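Local coordinates for protein leucyl aminopeptidase (Trypanosoma brucei brucei, PDB 5NTD) that probably removes amino-terminal residues such as leucine from peptides as a two-metal M17 aminopeptidase, here holding manganese and inhibited by bestatin, at residues Gly40-Gly45 with Lys98-Val103; Asn68-Glu73 with Tyr84-Glu89; Tyr257-Ala262 with Ala342-Gly347; Ile291-Gly296 with Asp304-Met309. All coordinates share one frame; numbering follows the deposited sequence.

Interaction 1: Gly40-Gly45 with Lys98-Val103; sequences GVLSSG and KFVRVV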
# COMPACT_ATOMS: atom_id res chain seq x y z
N GLY G 40 53.50 -21.40 -28.08
CA GLY G 40 53.76 -20.16 -27.27
C GLY G 40 53.20 -18.85 -27.84
O GLY G 40 53.41 -17.78 -27.27
N VAL G 41 52.45 -18.94 -28.92
CA VAL G 41 51.76 -17.77 -29.49
C VAL G 41 50.33 -17.67 -28.91
O VAL G 41 49.47 -18.50 -29.20
CB VAL G 41 51.64 -17.84 -31.03
CG1 VAL G 41 51.11 -16.52 -31.60
CG2 VAL G 41 52.98 -18.18 -31.68
N LEU G 42 50.09 -16.61 -28.15
CA LEU G 42 48.74 -16.35 -27.60
C LEU G 42 47.74 -16.11 -28.71
O LEU G 42 48.05 -15.60 -29.79
CB LEU G 42 48.75 -15.18 -26.65
CG LEU G 42 49.13 -15.61 -25.23
CD1 LEU G 42 50.46 -16.34 -25.15
CD2 LEU G 42 49.22 -14.37 -24.38
N SER G 43 46.51 -16.51 -28.44
CA SER G 43 45.42 -16.39 -29.44
C SER G 43 45.10 -14.93 -29.76
O SER G 43 44.55 -14.61 -30.81
CB SER G 43 44.16 -17.10 -28.94
OG SER G 43 44.36 -18.50 -28.75
N SER G 44 45.36 -14.05 -28.80
CA SER G 44 45.03 -12.62 -28.93
C SER G 44 45.80 -11.79 -27.94
O SER G 44 46.58 -12.33 -27.15
CB SER G 44 43.50 -12.37 -28.73
OG SER G 44 43.10 -12.46 -27.37
N GLY G 45 45.47 -10.49 -27.89
CA GLY G 45 46.07 -9.55 -26.91
C GLY G 45 45.56 -9.58 -25.48
O GLY G 45 45.97 -8.77 -24.63
N LYS G 98 50.97 -5.07 -29.59
CA LYS G 98 52.28 -4.64 -29.04
C LYS G 98 52.41 -5.15 -27.60
O LYS G 98 53.45 -5.67 -27.12
CB LYS G 98 52.32 -3.10 -29.08
N PHE G 99 51.29 -5.02 -26.90
CA PHE G 99 51.19 -5.52 -25.54
C PHE G 99 50.10 -6.57 -25.44
O PHE G 99 49.10 -6.53 -26.16
CB PHE G 99 50.84 -4.42 -24.62
CG PHE G 99 51.83 -3.34 -24.60
CD1 PHE G 99 51.76 -2.31 -25.53
CD2 PHE G 99 52.77 -3.28 -23.59
CE1 PHE G 99 52.65 -1.24 -25.46
CE2 PHE G 99 53.68 -2.21 -23.51
CZ PHE G 99 53.61 -1.20 -24.45
N VAL G 100 50.35 -7.54 -24.58
CA VAL G 100 49.32 -8.51 -24.18
C VAL G 100 48.94 -8.18 -22.75
O VAL G 100 49.80 -7.95 -21.88
CB VAL G 100 49.82 -9.95 -24.21
CG1 VAL G 100 48.83 -10.86 -23.50
CG2 VAL G 100 50.01 -10.40 -25.63
N ARG G 101 47.64 -8.09 -22.54
CA ARG G 101 47.12 -7.83 -21.19
C ARG G 101 46.86 -9.19 -20.57
O ARG G 101 46.18 -10.01 -21.17
CB ARG G 101 45.84 -7.00 -21.21
CG ARG G 101 45.31 -6.61 -19.85
CD ARG G 101 46.23 -5.67 -19.08
NE ARG G 101 45.54 -4.90 -18.07
CZ ARG G 101 46.10 -3.97 -17.29
NH1 ARG G 101 47.39 -3.69 -17.36
NH2 ARG G 101 45.35 -3.30 -16.41
N VAL G 102 47.40 -9.39 -19.39
CA VAL G 102 47.19 -10.62 -18.63
C VAL G 102 46.41 -10.29 -17.38
O VAL G 102 46.86 -9.50 -16.56
CB VAL G 102 48.52 -11.29 -18.19
CG1 VAL G 102 48.25 -12.54 -17.36
CG2 VAL G 102 49.33 -11.68 -19.41
N VAL G 103 45.23 -10.90 -17.26
CA VAL G 103 44.33 -10.64 -16.11
C VAL G 103 44.30 -11.84 -15.23
O VAL G 103 43.89 -12.91 -15.64
CB VAL G 103 42.89 -10.31 -16.53
CG1 VAL G 103 42.03 -10.02 -15.31
CG2 VAL G 103 42.88 -9.10 -17.46

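Interaction 2: Asn68-Glu73 with Tyr84-Glu89; sequences NPAVAE and YGVLVE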
# COMPACT_ATOMS: atom_id res chain seq x y z
N ASN G 68 55.66 -13.85 -16.57
CA ASN G 68 56.85 -13.04 -16.41
C ASN G 68 56.78 -12.34 -15.05
O ASN G 68 55.87 -12.61 -14.29
CB ASN G 68 57.00 -12.06 -17.58
CG ASN G 68 56.17 -10.81 -17.41
OD1 ASN G 68 55.30 -10.72 -16.54
ND2 ASN G 68 56.43 -9.82 -18.26
N PRO G 69 57.73 -11.46 -14.73
CA PRO G 69 57.71 -10.92 -13.35
C PRO G 69 56.54 -9.99 -13.02
O PRO G 69 56.15 -9.87 -11.85
CB PRO G 69 59.02 -10.12 -13.28
CG PRO G 69 59.90 -10.80 -14.29
CD PRO G 69 59.00 -11.18 -15.41
N ALA G 70 55.97 -9.39 -14.04
CA ALA G 70 54.76 -8.56 -13.86
C ALA G 70 53.55 -9.42 -13.45
O ALA G 70 52.79 -9.09 -12.54
CB ALA G 70 54.45 -7.79 -15.14
N VAL G 71 53.43 -10.54 -14.12
CA VAL G 71 52.39 -11.52 -13.82
C VAL G 71 52.55 -12.07 -12.40
O VAL G 71 51.59 -12.24 -11.66
CB VAL G 71 52.38 -12.66 -14.83
CG1 VAL G 71 51.32 -13.70 -14.43
CG2 VAL G 71 52.08 -12.14 -16.22
N ALA G 72 53.79 -12.32 -12.04
CA ALA G 72 54.11 -12.74 -10.67
C ALA G 72 53.64 -11.68 -9.68
O ALA G 72 53.09 -11.99 -8.61
CB ALA G 72 55.60 -12.99 -10.50
N GLU G 73 53.87 -10.43 -10.03
CA GLU G 73 53.43 -9.31 -9.15
C GLU G 73 51.88 -9.23 -9.11
O GLU G 73 51.30 -8.94 -8.06
CB GLU G 73 54.02 -7.99 -9.60
CG GLU G 73 53.77 -6.81 -8.66
CD GLU G 73 54.37 -6.98 -7.27
OE1 GLU G 73 55.18 -7.90 -7.10
OE2 GLU G 73 54.01 -6.22 -6.34
N TYR G 84 43.25 -8.63 -11.33
CA TYR G 84 44.40 -7.72 -11.43
C TYR G 84 45.08 -7.95 -12.76
O TYR G 84 45.45 -9.06 -13.10
CB TYR G 84 45.40 -7.93 -10.32
CG TYR G 84 46.28 -6.72 -10.06
CD1 TYR G 84 47.50 -6.54 -10.76
CD2 TYR G 84 45.93 -5.77 -9.11
CE1 TYR G 84 48.32 -5.44 -10.50
CE2 TYR G 84 46.75 -4.67 -8.84
CZ TYR G 84 47.95 -4.52 -9.53
OH TYR G 84 48.72 -3.40 -9.27
N GLY G 85 45.21 -6.88 -13.51
CA GLY G 85 45.72 -6.92 -14.89
C GLY G 85 47.09 -6.26 -15.01
O GLY G 85 47.39 -5.23 -14.38
N VAL G 86 47.92 -6.88 -15.83
CA VAL G 86 49.27 -6.35 -16.16
C VAL G 86 49.57 -6.50 -17.65
O VAL G 86 49.13 -7.46 -18.30
CB VAL G 86 50.41 -7.02 -15.40
CG1 VAL G 86 50.33 -6.69 -13.94
CG2 VAL G 86 50.39 -8.51 -15.63
N LEU G 87 50.29 -5.51 -18.16
CA LEU G 87 50.75 -5.56 -19.57
C LEU G 87 52.04 -6.32 -19.67
O LEU G 87 52.91 -6.20 -18.81
CB LEU G 87 50.97 -4.14 -20.14
CG LEU G 87 49.72 -3.31 -20.41
CD1 LEU G 87 50.19 -1.97 -20.92
CD2 LEU G 87 48.78 -3.95 -21.41
N VAL G 88 52.15 -7.10 -20.71
CA VAL G 88 53.40 -7.77 -21.05
C VAL G 88 53.77 -7.40 -22.49
O VAL G 88 53.05 -7.72 -23.44
CB VAL G 88 53.29 -9.30 -20.94
CG1 VAL G 88 54.63 -9.95 -21.20
CG2 VAL G 88 52.80 -9.71 -19.55
N GLU G 89 54.88 -6.70 -22.62
CA GLU G 89 55.38 -6.23 -23.94
C GLU G 89 56.07 -7.33 -24.74
O GLU G 89 56.82 -8.15 -24.18
CB GLU G 89 56.35 -5.06 -23.76
CG GLU G 89 56.40 -4.13 -24.97
CD GLU G 89 57.25 -2.91 -24.73
OE1 GLU G 89 57.81 -2.76 -23.61
OE2 GLU G 89 57.39 -2.11 -25.68

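Interaction 3: Tyr257-Ala262 with Ala342-Gly347; sequences YSVGKA and AENAIG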
# COMPACT_ATOMS: atom_id res chain seq x y z
N TYR G 257 -4.67 -25.38 -20.53
CA TYR G 257 -5.61 -24.67 -21.44
C TYR G 257 -6.12 -23.38 -20.78
O TYR G 257 -6.06 -22.31 -21.36
CB TYR G 257 -6.81 -25.56 -21.87
CG TYR G 257 -7.83 -24.76 -22.62
CD1 TYR G 257 -7.55 -24.28 -23.89
CD2 TYR G 257 -9.05 -24.44 -22.05
CE1 TYR G 257 -8.47 -23.50 -24.57
CE2 TYR G 257 -9.99 -23.66 -22.73
CZ TYR G 257 -9.68 -23.18 -23.98
OH TYR G 257 -10.59 -22.41 -24.67
N SER G 258 -6.61 -23.52 -19.56
CA SER G 258 -7.23 -22.38 -18.85
C SER G 258 -6.23 -21.26 -18.58
O SER G 258 -6.54 -20.09 -18.76
CB SER G 258 -7.85 -22.81 -17.54
OG SER G 258 -8.93 -23.68 -17.74
N VAL G 259 -5.02 -21.63 -18.19
CA VAL G 259 -3.95 -20.66 -17.92
C VAL G 259 -3.58 -19.90 -19.17
O VAL G 259 -3.43 -18.67 -19.17
CB VAL G 259 -2.71 -21.33 -17.34
CG1 VAL G 259 -1.52 -20.39 -17.37
CG2 VAL G 259 -2.99 -21.79 -15.94
N GLY G 260 -3.47 -20.64 -20.26
CA GLY G 260 -2.94 -20.05 -21.53
C GLY G 260 -3.92 -19.42 -22.50
O GLY G 260 -3.51 -18.74 -23.44
N LYS G 261 -5.20 -19.63 -22.28
CA LYS G 261 -6.22 -19.34 -23.35
C LYS G 261 -6.50 -17.87 -23.62
O LYS G 261 -6.98 -17.49 -24.68
CB LYS G 261 -7.53 -20.04 -23.05
CG LYS G 261 -8.19 -19.52 -21.80
CD LYS G 261 -9.48 -20.24 -21.49
CE LYS G 261 -9.89 -19.89 -20.10
NZ LYS G 261 -11.36 -19.94 -19.99
N ALA G 262 -6.15 -17.03 -22.66
CA ALA G 262 -6.33 -15.57 -22.83
C ALA G 262 -5.31 -14.94 -23.78
O ALA G 262 -5.56 -13.86 -24.32
CB ALA G 262 -6.25 -14.86 -21.48
N ALA G 342 2.80 -21.69 -22.17
CA ALA G 342 1.64 -20.77 -22.12
C ALA G 342 2.14 -19.38 -21.78
O ALA G 342 3.17 -19.21 -21.15
CB ALA G 342 0.63 -21.22 -21.08
N GLU G 343 1.41 -18.39 -22.25
CA GLU G 343 1.53 -17.03 -21.69
C GLU G 343 0.36 -16.83 -20.74
O GLU G 343 -0.78 -17.10 -21.11
CB GLU G 343 1.54 -15.94 -22.74
CG GLU G 343 1.61 -14.55 -22.10
CD GLU G 343 1.90 -13.43 -23.07
OE1 GLU G 343 1.63 -13.56 -24.29
OE2 GLU G 343 2.28 -12.34 -22.59
N ASN G 344 0.68 -16.37 -19.53
CA ASN G 344 -0.34 -16.00 -18.53
C ASN G 344 -0.73 -14.55 -18.77
O ASN G 344 -0.09 -13.62 -18.32
CB ASN G 344 0.14 -16.19 -17.12
CG ASN G 344 -0.99 -16.18 -16.10
OD1 ASN G 344 -2.15 -16.37 -16.43
ND2 ASN G 344 -0.63 -16.00 -14.83
N ALA G 345 -1.76 -14.41 -19.56
CA ALA G 345 -2.15 -13.12 -20.14
C ALA G 345 -3.39 -12.59 -19.46
O ALA G 345 -4.10 -13.29 -18.75
CB ALA G 345 -2.39 -13.24 -21.65
N ILE G 346 -3.67 -11.35 -19.76
CA ILE G 346 -4.87 -10.68 -19.20
C ILE G 346 -5.73 -10.18 -20.36
O ILE G 346 -5.25 -9.57 -21.30
CB ILE G 346 -4.53 -9.55 -18.16
CG1 ILE G 346 -5.82 -9.07 -17.50
CG2 ILE G 346 -3.78 -8.42 -18.80
CD1 ILE G 346 -5.61 -8.25 -16.25
N GLY G 347 -6.99 -10.49 -20.24
CA GLY G 347 -7.97 -10.13 -21.27
C GLY G 347 -9.29 -10.79 -21.06
O GLY G 347 -9.52 -11.42 -20.03
O HOH W 1 -3.41 -16.60 -20.82
O HOH W 2 -0.71 -19.22 -24.05

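Interaction 4: Ile291-Gly296 with Asp304-Met309; sequences IVYDCG and DYMKLM. With MN (manganese (II) ion), chain B; MN (manganese (II) ion), chain C; BES (2-(3-amino-2-hydroxy-4-phenyl-butyrylamino)-4-methyl-pentanoic acid), chain D.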
# COMPACT_ATOMS: atom_id res chain seq x y z
N ILE G 291 6.27 -20.77 -18.96
CA ILE G 291 5.43 -19.55 -18.99
C ILE G 291 6.27 -18.48 -19.63
O ILE G 291 7.13 -17.86 -19.00
CB ILE G 291 4.90 -19.15 -17.60
CG1 ILE G 291 4.01 -20.27 -17.04
CG2 ILE G 291 4.12 -17.84 -17.67
CD1 ILE G 291 2.78 -20.63 -17.87
N VAL G 292 6.02 -18.26 -20.91
CA VAL G 292 6.81 -17.31 -21.73
C VAL G 292 6.75 -15.88 -21.19
O VAL G 292 7.69 -15.11 -21.35
CB VAL G 292 6.40 -17.32 -23.21
CG1 VAL G 292 6.82 -18.65 -23.81
CG2 VAL G 292 4.91 -17.11 -23.38
N TYR G 293 5.61 -15.56 -20.60
CA TYR G 293 5.44 -14.34 -19.82
C TYR G 293 4.31 -14.49 -18.81
O TYR G 293 3.27 -15.05 -19.10
CB TYR G 293 5.16 -13.18 -20.70
CG TYR G 293 5.31 -11.82 -20.04
CD1 TYR G 293 6.56 -11.37 -19.60
CD2 TYR G 293 4.21 -10.99 -19.85
CE1 TYR G 293 6.71 -10.13 -19.03
CE2 TYR G 293 4.34 -9.75 -19.27
CZ TYR G 293 5.58 -9.31 -18.87
OH TYR G 293 5.73 -8.07 -18.29
N ASP G 294 4.59 -14.06 -17.58
CA ASP G 294 3.67 -14.19 -16.42
C ASP G 294 3.28 -12.76 -16.06
O ASP G 294 3.92 -12.12 -15.23
CB ASP G 294 4.35 -14.91 -15.20
CG ASP G 294 3.35 -15.33 -14.08
OD1 ASP G 294 2.16 -15.03 -14.30
OD2 ASP G 294 3.75 -16.02 -13.03
N CYS G 295 2.19 -12.26 -16.63
CA CYS G 295 1.64 -10.96 -16.18
C CYS G 295 0.84 -11.07 -14.86
O CYS G 295 0.47 -10.08 -14.29
CB CYS G 295 0.80 -10.29 -17.27
SG CYS G 295 -0.95 -10.75 -17.35
N GLY G 296 0.55 -12.30 -14.45
CA GLY G 296 -0.30 -12.61 -13.28
C GLY G 296 -1.72 -13.05 -13.63
O GLY G 296 -2.45 -13.57 -12.82
N ASP G 304 6.90 -3.61 -11.26
CA ASP G 304 8.26 -3.96 -10.72
C ASP G 304 8.42 -5.49 -10.54
O ASP G 304 9.47 -6.03 -10.76
CB ASP G 304 8.65 -3.17 -9.44
CG ASP G 304 7.59 -3.21 -8.36
OD1 ASP G 304 6.40 -3.52 -8.63
OD2 ASP G 304 7.95 -2.86 -7.22
N TYR G 305 7.36 -6.17 -10.17
CA TYR G 305 7.37 -7.65 -10.09
C TYR G 305 7.20 -8.31 -11.46
O TYR G 305 7.69 -9.38 -11.69
CB TYR G 305 6.29 -8.19 -9.15
CG TYR G 305 6.49 -7.84 -7.69
CD1 TYR G 305 7.45 -8.49 -6.91
CD2 TYR G 305 5.71 -6.84 -7.08
CE1 TYR G 305 7.62 -8.15 -5.57
CE2 TYR G 305 5.86 -6.51 -5.74
CZ TYR G 305 6.82 -7.16 -4.99
OH TYR G 305 6.96 -6.83 -3.68
N MET G 306 6.47 -7.66 -12.35
CA MET G 306 6.20 -8.22 -13.70
C MET G 306 7.43 -8.18 -14.58
O MET G 306 7.58 -9.02 -15.46
CB MET G 306 5.05 -7.49 -14.39
CG MET G 306 4.40 -8.34 -15.49
SD MET G 306 3.22 -7.43 -16.50
CE MET G 306 1.99 -6.91 -15.29
N LYS G 307 8.28 -7.17 -14.36
CA LYS G 307 9.59 -7.05 -15.06
C LYS G 307 10.37 -8.34 -14.76
O LYS G 307 10.29 -8.91 -13.66
CB LYS G 307 10.46 -5.81 -14.70
N LEU G 308 11.02 -8.85 -15.78
CA LEU G 308 11.76 -10.14 -15.65
C LEU G 308 10.90 -11.42 -15.58
O LEU G 308 11.45 -12.51 -15.47
CB LEU G 308 12.77 -10.08 -14.49
CG LEU G 308 13.82 -8.92 -14.62
CD1 LEU G 308 14.86 -9.03 -13.51
CD2 LEU G 308 14.49 -8.79 -16.02
N MET G 309 9.59 -11.32 -15.75
CA MET G 309 8.76 -12.53 -15.92
C MET G 309 8.90 -13.20 -17.31
O MET G 309 8.31 -14.24 -17.58
CB MET G 309 7.30 -12.27 -15.58
CG MET G 309 7.11 -12.01 -14.09
SD MET G 309 7.53 -13.43 -13.06
CE MET G 309 8.48 -12.69 -11.76
MN MN B . 4.87 -17.70 -12.99
MN MN C . 2.43 -16.24 -11.55
N2 BES D . 6.42 -17.01 -11.88
C1 BES D . 6.06 -16.58 -10.53
C6 BES D . 7.16 -16.89 -9.48
C7 BES D . 8.31 -15.92 -9.37
C8 BES D . 9.41 -16.03 -10.21
C12 BES D . 8.32 -14.95 -8.38
C9 BES D . 10.48 -15.14 -10.09
C11 BES D . 9.39 -14.05 -8.27
C10 BES D . 10.47 -14.14 -9.13
C2 BES D . 4.73 -17.28 -10.19
O2 BES D . 3.88 -17.55 -11.35
C3 BES D . 3.95 -16.37 -9.28
O3 BES D . 3.23 -15.55 -9.89
N1 BES D . 4.13 -16.62 -7.98
C4 BES D . 3.51 -15.91 -6.90
C13 BES D . 2.20 -16.56 -6.47
C14 BES D . 1.30 -15.68 -5.61
C15 BES D . 1.09 -14.24 -6.06
C16 BES D . -0.07 -16.30 -5.52
C5 BES D . 4.40 -15.88 -5.70
O1 BES D . 4.45 -14.83 -5.06
O4 BES D . 5.03 -16.89 -5.37

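Interaction 1: Gly40-Gly45 with Lys98-Val103
Gly45 and Val100 meet where the loop before strand 46-52 runs into that strand, which lies beside strand 99-107 in the mixed sheet of the macro-like N-terminal domain. The carbonyl oxygen of Gly45 takes the amide of Arg101, with Arg101 N 2.8 Å from Gly45 O in a nearly straight bond of 167° at the hydrogen. The pairing is carried on by the backbone bond between Arg101 and Ala47, so this is the first rung of a parallel strand pair. Beside it, Leu42 reaches back from the loop. Its CG lies beside its own backbone N (chi1 -86°), and the CD2 branch crosses obliquely onto one branch of Val100, with Leu42 CD2 3.6 Å from Val100 CG1. Val100 directs that branch by holding CG1 anti to the backbone N (chi1 168°). Asn93, in a nearby loop, touches both side chains. The guanidinium of Arg101 leads away from the loop, to Glu133 and to Gly85 O of the second subunit. Backbone carbon also closes on the gripped oxygen: Val100 CA lies 3.4 Å from Gly45 O, a CA-H...O contact beside the N-H...O hydrogen bond from Arg101.

Interaction 2: Asn68-Glu73 with Tyr84-Glu89
The carboxamide of Asn68 lies across the forked end of Val88: ND2 of Asn68 comes within 3.4 Å of Val88 CG1, and OD1 of Asn68 sits 4.0 Å from Val88 CG2. The two side chains approach from opposite directions. Asn68 is the N-cap of helix 69-77. With CG between its backbone N and carbonyl carbon (chi1 82°), OD1 turns back over the first turn and accepts Val71 N at 3.1 Å, the N-H pointing almost straight at the oxygen along the C=O direction; the bond from Ala70 N is weak. The cap thus fixes the carboxamide that lies against Val88. Farther along, Ala70 presses its methyl on Val86, with Ala70 CB 4.1 Å from Val86 CB, and the CG2 branch of Val71 bridges two strand residues, 4.0 Å from Val86 CG2 and 4.2 Å from Val88 CG2. No hydrogen bond crosses; the contact is van der Waals packing of valine and alanine methyls and the Asn68 carboxamide. Helix and strand run antiparallel, their segment axes 8.1 Å apart, and Val71 also touches Val102 of strand 99-107. Strand 83-89, outermost in the sheet within this chain, pairs antiparallel with 99-107, while Leu87 packs on Glu73 of the second subunit.

Interaction 3: Tyr257-Ala262 with Ala342-Gly347
Ala342 CB rests on the bare backbone of Gly260, 3.8 Å from Gly260 CA, because Gly260 has no side chain to hold this part of helix 254-260 off strand 334-344. Val259, one residue earlier, flanks this spot. It holds CG1 anti to the backbone N (chi1 167°), which brings that branch 4.4 Å from Ala342 CB on one side and 4.2 Å from Asn344 OD1 on the other, where the valine and asparagine side chains cross at about a right angle. Asn344 has CG anti to its backbone N (chi1 -164°) and a carboxamide turned only slightly (chi2 18°). OD1 therefore faces the helix, while ND2 is held by Asp294 OD1 and Thr370 O, two acceptors that fix the rotation of the amide. Beyond the strand the methyls of Ala262 and Ala345 meet, CB to CB at 4.2 Å. The extended side chain of Glu343 leads instead to Arg352 of the third subunit.

No direct hydrogen bond joins the segments; two waters do this work. One lies 2.6 Å from Val259 O and close to Glu343 O as well, accepts from Ala345 N, and takes a weak bond from Ala262 N. The other donates a hydrogen bond to Gly260 O and accepts from Glu343 N.

Here a helix of the M17 catalytic domain packs on the carboxy-terminal end of a central strand, which is where the two-metal site lies: the side chain of Asn344 comes to about 4 Å from a manganese ion, and its bond to the metal-binding Asp294 is consistent with a second-shell role.

Interaction 4: Ile291-Gly296 with Asp304-Met309
Asp294 OD2 is shared by two manganese ions, 2.0 Å from each, and so bridges the metal pair, while the other carboxylate oxygen, OD1, also takes a weak bond from Gly296 N besides its bond to Asn344. Bestatin joins the same cluster: its hydroxyl oxygen O2 also spans both ions, its amine N2 binds one and its carbonyl O3 the other. Lys289, Asp312, Asp371 and Glu373 complete the metal sites.

Met309 packs against the backbone and CB of this aspartate, Met309 CG lying 3.4 Å from Asp294 O. From there its chain, bent at chi2 and chi3, swings to the inhibitor, and Met309 CE touches the phenyl ring, 3.6 Å from bestatin C9, forming part of the wall of that pocket. On the other side of the backbone Tyr293 and Met306 cross at about a right angle. Met306 CG is 3.7 Å from Tyr293 CZ, and the sulfur makes an oblique Met-aromatic contact, with SD 4.8 Å from the ring centroid. Met306 SD also lies 3.8 Å from Cys295 CB, and the tyrosine hydroxyl bonds to Asn353 O of the third subunit.

Helix 303-306 ends in a type II turn from Met306 to Met309, which carries the chain along strand 293-294; that short strand in turn runs parallel to strand 334-344 in the catalytic sheet.

The four contacts fall into two pairs in separate domains, interactions 1 and 2 closing before 3 and 4 open. Interactions 1 and 2 have centres 11 Å apart and share the N-terminal sheet through neighbouring strands 83-89 and 99-107; interaction 2 is nested inside the loop closed by interaction 1. Interactions 3 and 4, centres 13 Å apart, belong to the catalytic domain, where strands 334-344 and 293-294 are neighbours; interaction 4 is nested within interaction 3. The nearest atoms of interactions 1 and 4 are about 27 Å apart. The bestatin and manganese site therefore lies far from the N-terminal pair. In the hexamer the first pair touches the second subunit, the other pair the third, and interaction 3 the fourth as well.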